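Local structure of endoribonuclease MazF3 (Mycobacterium tuberculosis, 5UCT) at residues D10-V22 against L27-V39. The protein cleaves mRNA and 23S rRNA, predominantly after the first two Us of 5'-UUCCU-3', as the toxin of a type II toxin-antitoxin system. Residues are numbered along the deposited sequence; the frame is centred on the assembly and turned at random.
Sequences DKARPVLILTREV and LTNVTVAPITTTV. With SO4 (sulfate ion), chain C.
The carbonyl oxygen of T31 accepts two backbone hydrogen bonds, from L18 N at 2.7 Å and T19 N at 3.0 Å. T19 then reaches back with its side chain: T31 N donates to T19 OG1 at 2.6 Å in a nearly straight bond (161°), so both backbone polar atoms of T31 are held by L18 and T19. The T19 hydroxyl is placed for this by chi1 of -55°, which sets OG1 beside its own backbone nitrogen and opposite the carbonyl carbon. A water accepts from both T19 OG1 and T31 OG1, and the T31 hydroxyl also hydrogen-bonds to T67.

From here the strands run antiparallel. L16 and A33 form a hydrogen-bonded pair: L16 N donates to A33 O at 2.7 Å and A33 N returns the bond to L16 O; farther along, I35 N donates to P14 O. V15, I17 and V32 share one face: the two valines cross obliquely, while I17 CD1 meets V32 CG1 at 3.7 Å and I17 CG2 lies against V30 CG2. L16 and A33 point to the other face, where V60 of strand 58-61 packs on both; L18, just past the strand end, brings CG and CD1 against A33 CB.

Beyond P14 the strands splay. R13 holds D10 side-on, NE to OD1 at 2.7 Å within the guanidinium plane and NH1 to OD2, while its NH2 reaches I35 O through a water. A sulfate, probably from the crystallisation liquor, lies near that guanidinium edge and accepts from T38 OG1. Strands 12-17 and 29-36 thus form a twisted beta hairpin, continued by strand 3-8 beside 12-17, at the centre of the SH3-like sheet of the PemK/MazF fold.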
ATOM      1  N   ASP A  10      14.189  -5.116   3.651  1.00 95.31           N
ATOM      2  CA  ASP A  10      15.471  -4.818   4.281  1.00 98.80           C
ATOM      3  C   ASP A  10      16.174  -6.104   4.692  1.00 99.92           C
ATOM      4  O   ASP A  10      17.409  -6.170   4.692  1.00102.74           O
ATOM      5  CB  ASP A  10      15.275  -3.897   5.485  1.00102.42           C
ATOM      6  CG  ASP A  10      14.247  -4.425   6.467  1.00105.61           C
ATOM      7  OD1 ASP A  10      13.593  -5.442   6.156  1.00105.52           O
ATOM      8  OD2 ASP A  10      14.092  -3.820   7.548  1.00108.67           O
ATOM      9  N   LYS A  11      15.402  -7.130   5.041  1.00 97.27           N
ATOM     10  CA  LYS A  11      15.900  -8.487   5.199  1.00 98.24           C
ATOM     11  C   LYS A  11      14.773  -9.442   4.835  1.00 95.52           C
ATOM     12  O   LYS A  11      13.639  -9.027   4.578  1.00 92.97           O
ATOM     13  CB  LYS A  11      16.428  -8.737   6.615  1.00102.06           C
ATOM     14  CG  LYS A  11      15.594  -8.123   7.726  1.00101.28           C
ATOM     15  CD  LYS A  11      16.334  -8.202   9.053  1.00105.64           C
ATOM     16  CE  LYS A  11      15.548  -7.551  10.176  1.00105.27           C
ATOM     17  NZ  LYS A  11      16.302  -7.554  11.461  1.00110.59           N
ATOM     18  N   ALA A  12      15.099 -10.733   4.802  1.00 95.93           N
ATOM     19  CA  ALA A  12      14.133 -11.745   4.386  1.00 93.64           C
ATOM     20  C   ALA A  12      12.997 -11.836   5.397  1.00 93.60           C
ATOM     21  O   ALA A  12      13.235 -12.064   6.588  1.00 98.50           O
ATOM     22  CB  ALA A  12      14.821 -13.096   4.227  1.00 96.44           C
ATOM     23  N   ARG A  13      11.770 -11.659   4.926  1.00 88.85           N
ATOM     24  CA  ARG A  13      10.582 -11.664   5.763  1.00 88.01           C
ATOM     25  C   ARG A  13       9.445 -12.333   5.009  1.00 87.50           C
ATOM     26  O   ARG A  13       9.444 -12.363   3.773  1.00 87.12           O
ATOM     27  CB  ARG A  13      10.160 -10.241   6.159  1.00 83.99           C
ATOM     28  CG  ARG A  13      11.239  -9.406   6.826  1.00 84.31           C
ATOM     29  CD  ARG A  13      10.808  -7.954   6.911  1.00 80.17           C
ATOM     30  NE  ARG A  13      11.856  -7.087   7.438  1.00 81.27           N
ATOM     31  CZ  ARG A  13      11.977  -6.758   8.720  1.00 84.70           C
ATOM     32  NH1 ARG A  13      12.958  -5.957   9.110  1.00 86.73           N
ATOM     33  NH2 ARG A  13      11.115  -7.228   9.611  1.00 86.00           N
ATOM     34  N   PRO A  14       8.463 -12.883   5.723  1.00 88.40           N
ATOM     35  CA  PRO A  14       7.235 -13.338   5.060  1.00 87.52           C
ATOM     36  C   PRO A  14       6.327 -12.158   4.746  1.00 83.36           C
ATOM     37  O   PRO A  14       6.215 -11.212   5.529  1.00 82.81           O
ATOM     38  CB  PRO A  14       6.593 -14.273   6.097  1.00 91.36           C
ATOM     39  CG  PRO A  14       7.660 -14.517   7.139  1.00 95.12           C
ATOM     40  CD  PRO A  14       8.508 -13.292   7.136  1.00 92.60           C
ATOM     41  N   VAL A  15       5.677 -12.215   3.585  1.00 80.16           N
ATOM     42  CA  VAL A  15       4.864 -11.103   3.103  1.00 75.21           C
ATOM     43  C   VAL A  15       3.528 -11.617   2.586  1.00 76.00           C
ATOM     44  O   VAL A  15       3.400 -12.770   2.162  1.00 79.76           O
ATOM     45  CB  VAL A  15       5.585 -10.298   1.998  1.00 71.90           C
ATOM     46  CG1 VAL A  15       6.845  -9.644   2.543  1.00 71.06           C
ATOM     47  CG2 VAL A  15       5.905 -11.191   0.809  1.00 72.80           C
ATOM     48  N   LEU A  16       2.526 -10.741   2.627  1.00 73.37           N
ATOM     49  CA  LEU A  16       1.212 -11.001   2.052  1.00 72.80           C
ATOM     50  C   LEU A  16       1.121 -10.282   0.714  1.00 69.67           C
ATOM     51  O   LEU A  16       1.284  -9.060   0.654  1.00 67.35           O
ATOM     52  CB  LEU A  16       0.097 -10.521   2.983  1.00 72.25           C
ATOM     53  CG  LEU A  16      -1.349 -10.770   2.540  1.00 73.17           C
ATOM     54  CD1 LEU A  16      -1.686 -12.256   2.535  1.00 77.50           C
ATOM     55  CD2 LEU A  16      -2.324 -10.004   3.422  1.00 72.59           C
ATOM     56  N   ILE A  17       0.860 -11.033  -0.351  1.00 69.50           N
ATOM     57  CA  ILE A  17       0.750 -10.439  -1.681  1.00 66.62           C
ATOM     58  C   ILE A  17      -0.527  -9.605  -1.735  1.00 64.46           C
ATOM     59  O   ILE A  17      -1.633 -10.148  -1.812  1.00 67.10           O
ATOM     60  CB  ILE A  17       0.759 -11.507  -2.779  1.00 69.22           C
ATOM     61  CG1 ILE A  17       2.017 -12.374  -2.678  1.00 69.94           C
ATOM     62  CG2 ILE A  17       0.648 -10.852  -4.141  1.00 68.57           C
ATOM     63  CD1 ILE A  17       3.322 -11.613  -2.837  1.00 67.43           C
ATOM     64  N   LEU A  18      -0.379  -8.279  -1.695  1.00 61.11           N
ATOM     65  CA  LEU A  18      -1.543  -7.406  -1.769  1.00 59.00           C
ATOM     66  C   LEU A  18      -2.034  -7.247  -3.201  1.00 61.76           C
ATOM     67  O   LEU A  18      -3.246  -7.184  -3.436  1.00 65.50           O
ATOM     68  CB  LEU A  18      -1.220  -6.041  -1.164  1.00 53.73           C
ATOM     69  CG  LEU A  18      -1.095  -6.006   0.355  1.00 60.68           C
ATOM     70  CD1 LEU A  18      -0.995  -4.573   0.837  1.00 58.03           C
ATOM     71  CD2 LEU A  18      -2.279  -6.714   1.000  1.00 55.81           C
ATOM     72  N   THR A  19      -1.112  -7.172  -4.160  1.00 62.38           N
ATOM     73  CA  THR A  19      -1.493  -7.080  -5.563  1.00 64.92           C
ATOM     74  C   THR A  19      -2.396  -8.246  -5.944  1.00 73.06           C
ATOM     75  O   THR A  19      -2.165  -9.390  -5.542  1.00 75.05           O
ATOM     76  CB  THR A  19      -0.248  -7.071  -6.455  1.00 60.68           C
ATOM     77  OG1 THR A  19       0.633  -6.020  -6.040  1.00 56.01           O
ATOM     78  CG2 THR A  19      -0.633  -6.859  -7.913  1.00 61.34           C
ATOM     79  N   ARG A  20      -3.443  -7.941  -6.708  1.00 77.69           N
ATOM     80  CA  ARG A  20      -4.370  -8.967  -7.166  1.00 85.54           C
ATOM     81  C   ARG A  20      -3.634 -10.018  -7.984  1.00 93.52           C
ATOM     82  O   ARG A  20      -2.808  -9.691  -8.840  1.00 94.87           O
ATOM     83  CB  ARG A  20      -5.484  -8.323  -7.992  1.00 88.15           C
ATOM     84  CG  ARG A  20      -4.990  -7.449  -9.141  1.00 84.82           C
ATOM     85  CD  ARG A  20      -6.078  -6.545  -9.702  1.00 83.41           C
ATOM     86  NE  ARG A  20      -5.617  -5.822 -10.888  1.00 84.44           N
ATOM     87  CZ  ARG A  20      -4.867  -4.724 -10.853  1.00 84.14           C
ATOM     88  NH1 ARG A  20      -4.489  -4.212  -9.691  1.00 80.77           N
ATOM     89  NH2 ARG A  20      -4.494  -4.141 -11.982  1.00 90.37           N
ATOM     90  N   GLU A  21      -3.929 -11.292  -7.712  1.00 99.90           N
ATOM     91  CA  GLU A  21      -3.316 -12.370  -8.480  1.00107.36           C
ATOM     92  C   GLU A  21      -3.777 -12.381  -9.932  1.00110.00           C
ATOM     93  O   GLU A  21      -3.179 -13.087 -10.752  1.00113.16           O
ATOM     94  CB  GLU A  21      -3.607 -13.723  -7.828  1.00115.26           C
ATOM     95  CG  GLU A  21      -2.648 -14.825  -8.259  1.00121.73           C
ATOM     96  CD  GLU A  21      -2.907 -16.143  -7.561  1.00127.54           C
ATOM     97  OE1 GLU A  21      -3.691 -16.161  -6.590  1.00128.21           O
ATOM     98  OE2 GLU A  21      -2.321 -17.161  -7.984  1.00131.69           O
ATOM     99  N   VAL A  22      -4.814 -11.612 -10.264  1.00103.69           N
ATOM    100  CA  VAL A  22      -5.295 -11.540 -11.640  1.00106.20           C
ATOM    101  C   VAL A  22      -4.209 -11.001 -12.564  1.00102.03           C
ATOM    102  O   VAL A  22      -4.013 -11.508 -13.675  1.00103.99           O
ATOM    103  CB  VAL A  22      -6.576 -10.687 -11.699  1.00108.74           C
ATOM    104  CG1 VAL A  22      -6.990 -10.432 -13.137  1.00113.53           C
ATOM    105  CG2 VAL A  22      -7.696 -11.366 -10.923  1.00112.02           C
ATOM    106  N   LEU A  27       2.998  -8.125 -14.331  1.00 96.71           N
ATOM    107  CA  LEU A  27       3.661  -6.960 -13.763  1.00 91.74           C
ATOM    108  C   LEU A  27       5.046  -7.344 -13.266  1.00 88.26           C
ATOM    109  O   LEU A  27       5.267  -8.460 -12.789  1.00 87.72           O
ATOM    110  CB  LEU A  27       2.855  -6.347 -12.613  1.00 88.65           C
ATOM    111  CG  LEU A  27       1.530  -5.686 -12.976  1.00 92.13           C
ATOM    112  CD1 LEU A  27       0.869  -5.145 -11.724  1.00 88.31           C
ATOM    113  CD2 LEU A  27       1.745  -4.577 -13.994  1.00 95.48           C
ATOM    114  N   THR A  28       5.978  -6.398 -13.378  1.00 83.21           N
ATOM    115  CA  THR A  28       7.333  -6.571 -12.878  1.00 79.21           C
ATOM    116  C   THR A  28       7.468  -6.219 -11.404  1.00 79.35           C
ATOM    117  O   THR A  28       8.499  -6.533 -10.800  1.00 80.03           O
ATOM    118  CB  THR A  28       8.315  -5.717 -13.688  1.00 78.06           C
ATOM    119  OG1 THR A  28       7.930  -4.339 -13.606  1.00 74.13           O
ATOM    120  CG2 THR A  28       8.323  -6.152 -15.142  1.00 82.14           C
ATOM    121  N   ASN A  29       6.465  -5.573 -10.820  1.00 56.86           N
ATOM    122  CA  ASN A  29       6.449  -5.247  -9.405  1.00 55.07           C
ATOM    123  C   ASN A  29       5.212  -5.860  -8.758  1.00 54.97           C
ATOM    124  O   ASN A  29       4.259  -6.253  -9.435  1.00 57.62           O
ATOM    125  CB  ASN A  29       6.468  -3.728  -9.185  1.00 55.16           C
ATOM    126  CG  ASN A  29       7.661  -3.060  -9.845  1.00 59.24           C
ATOM    127  OD1 ASN A  29       8.807  -3.466  -9.647  1.00 62.68           O
ATOM    128  ND2 ASN A  29       7.394  -2.033 -10.640  1.00 59.00           N
ATOM    129  N   VAL A  30       5.240  -5.940  -7.431  1.00 52.83           N
ATOM    130  CA  VAL A  30       4.136  -6.507  -6.663  1.00 50.90           C
ATOM    131  C   VAL A  30       4.062  -5.783  -5.326  1.00 51.79           C
ATOM    132  O   VAL A  30       5.085  -5.547  -4.676  1.00 54.64           O
ATOM    133  CB  VAL A  30       4.303  -8.032  -6.475  1.00 49.81           C
ATOM    134  CG1 VAL A  30       5.678  -8.358  -5.904  1.00 49.33           C
ATOM    135  CG2 VAL A  30       3.202  -8.591  -5.585  1.00 50.51           C
ATOM    136  N   THR A  31       2.849  -5.403  -4.933  1.00 49.51           N
ATOM    137  CA  THR A  31       2.625  -4.745  -3.654  1.00 48.97           C
ATOM    138  C   THR A  31       2.369  -5.804  -2.591  1.00 50.10           C
ATOM    139  O   THR A  31       1.526  -6.686  -2.775  1.00 51.29           O
ATOM    140  CB  THR A  31       1.446  -3.773  -3.734  1.00 46.49           C
ATOM    141  OG1 THR A  31       1.689  -2.810  -4.765  1.00 47.59           O
ATOM    142  CG2 THR A  31       1.265  -3.045  -2.412  1.00 45.04           C
ATOM    143  N   VAL A  32       3.108  -5.718  -1.484  1.00 50.18           N
ATOM    144  CA  VAL A  32       3.071  -6.726  -0.436  1.00 51.65           C
ATOM    145  C   VAL A  32       2.869  -6.052   0.915  1.00 53.30           C
ATOM    146  O   VAL A  32       3.076  -4.847   1.073  1.00 53.16           O
ATOM    147  CB  VAL A  32       4.352  -7.587  -0.414  1.00 53.37           C
ATOM    148  CG1 VAL A  32       4.544  -8.295  -1.746  1.00 52.84           C
ATOM    149  CG2 VAL A  32       5.562  -6.727  -0.086  1.00 54.29           C
ATOM    150  N   ALA A  33       2.453  -6.855   1.894  1.00 55.05           N
ATOM    151  CA  ALA A  33       2.341  -6.421   3.281  1.00 55.76           C
ATOM    152  C   ALA A  33       3.220  -7.316   4.141  1.00 56.34           C
ATOM    153  O   ALA A  33       3.032  -8.544   4.137  1.00 57.41           O
ATOM    154  CB  ALA A  33       0.890  -6.468   3.766  1.00 58.02           C
ATOM    155  N   PRO A  34       4.179  -6.771   4.884  1.00 57.59           N
ATOM    156  CA  PRO A  34       5.104  -7.622   5.637  1.00 60.24           C
ATOM    157  C   PRO A  34       4.424  -8.271   6.832  1.00 64.76           C
ATOM    158  O   PRO A  34       3.410  -7.794   7.345  1.00 63.50           O
ATOM    159  CB  PRO A  34       6.196  -6.646   6.084  1.00 59.42           C
ATOM    160  CG  PRO A  34       5.495  -5.338   6.175  1.00 59.35           C
ATOM    161  CD  PRO A  34       4.463  -5.340   5.077  1.00 57.72           C
ATOM    162  N   ILE A  35       5.010  -9.380   7.274  1.00 68.53           N
ATOM    163  CA  ILE A  35       4.520 -10.142   8.415  1.00 70.77           C
ATOM    164  C   ILE A  35       5.626 -10.166   9.462  1.00 76.58           C
ATOM    165  O   ILE A  35       6.693 -10.752   9.236  1.00 78.13           O
ATOM    166  CB  ILE A  35       4.109 -11.568   8.023  1.00 69.18           C
ATOM    167  CG1 ILE A  35       3.008 -11.551   6.970  1.00 63.17           C
ATOM    168  CG2 ILE A  35       3.630 -12.338   9.231  1.00 73.87           C
ATOM    169  CD1 ILE A  35       2.534 -12.933   6.625  1.00 64.74           C
ATOM    170  N   THR A  36       5.376  -9.538  10.610  1.00 81.43           N
ATOM    171  CA  THR A  36       6.342  -9.490  11.698  1.00 86.14           C
ATOM    172  C   THR A  36       5.747 -10.118  12.951  1.00 90.99           C
ATOM    173  O   THR A  36       4.539 -10.040  13.192  1.00 92.94           O
ATOM    174  CB  THR A  36       6.791  -8.048  11.993  1.00 87.49           C
ATOM    175  OG1 THR A  36       7.748  -8.052  13.060  1.00 92.20           O
ATOM    176  CG2 THR A  36       5.603  -7.174  12.380  1.00 87.60           C
ATOM    177  N   THR A  37       6.609 -10.770  13.736  1.00 94.52           N
ATOM    178  CA  THR A  37       6.158 -11.399  14.971  1.00 97.08           C
ATOM    179  C   THR A  37       5.849 -10.377  16.055  1.00 97.45           C
ATOM    180  O   THR A  37       5.127 -10.698  17.006  1.00100.72           O
ATOM    181  CB  THR A  37       7.206 -12.392  15.479  1.00 99.76           C
ATOM    182  OG1 THR A  37       8.424 -11.696  15.778  1.00100.76           O
ATOM    183  CG2 THR A  37       7.483 -13.458  14.431  1.00 98.93           C
ATOM    184  N   THR A  38       6.374  -9.160  15.934  1.00 94.05           N
ATOM    185  CA  THR A  38       6.097  -8.093  16.891  1.00 94.73           C
ATOM    186  C   THR A  38       4.640  -7.671  16.752  1.00 91.49           C
ATOM    187  O   THR A  38       4.286  -6.900  15.856  1.00 87.49           O
ATOM    188  CB  THR A  38       7.034  -6.912  16.659  1.00 93.58           C
ATOM    189  OG1 THR A  38       8.395  -7.353  16.740  1.00 95.42           O
ATOM    190  CG2 THR A  38       6.796  -5.827  17.700  1.00 94.66           C
ATOM    191  N   VAL A  39       3.787  -8.182  17.632  1.00 91.81           N
ATOM    192  CA  VAL A  39       2.378  -7.809  17.662  1.00 89.03           C
ATOM    193  C   VAL A  39       2.244  -6.538  18.490  1.00 89.54           C
ATOM    194  O   VAL A  39       2.598  -6.520  19.673  1.00 86.78           O
ATOM    195  CB  VAL A  39       1.514  -8.938  18.243  1.00 91.13           C
ATOM    196  CG1 VAL A  39       0.038  -8.621  18.068  1.00 89.77           C
ATOM    197  CG2 VAL A  39       1.865 -10.268  17.594  1.00 90.98           C
TER
HETATM  198  S   SO4 C 201      10.766  -5.982  13.802  1.00169.87           S
HETATM  199  O1  SO4 C 201      10.736  -7.415  13.530  1.00170.03           O
HETATM  200  O2  SO4 C 201      12.105  -5.463  13.532  1.00169.62           O
HETATM  201  O3  SO4 C 201      10.426  -5.745  15.201  1.00169.76           O
HETATM  202  O4  SO4 C 201       9.799  -5.303  12.945  1.00169.76           O
HETATM  203  O   HOH W   1       9.222  -9.123   9.553  1.00 92.29           O
HETATM  204  O   HOH W   2       0.336  -3.785  -7.317  1.00 58.34           O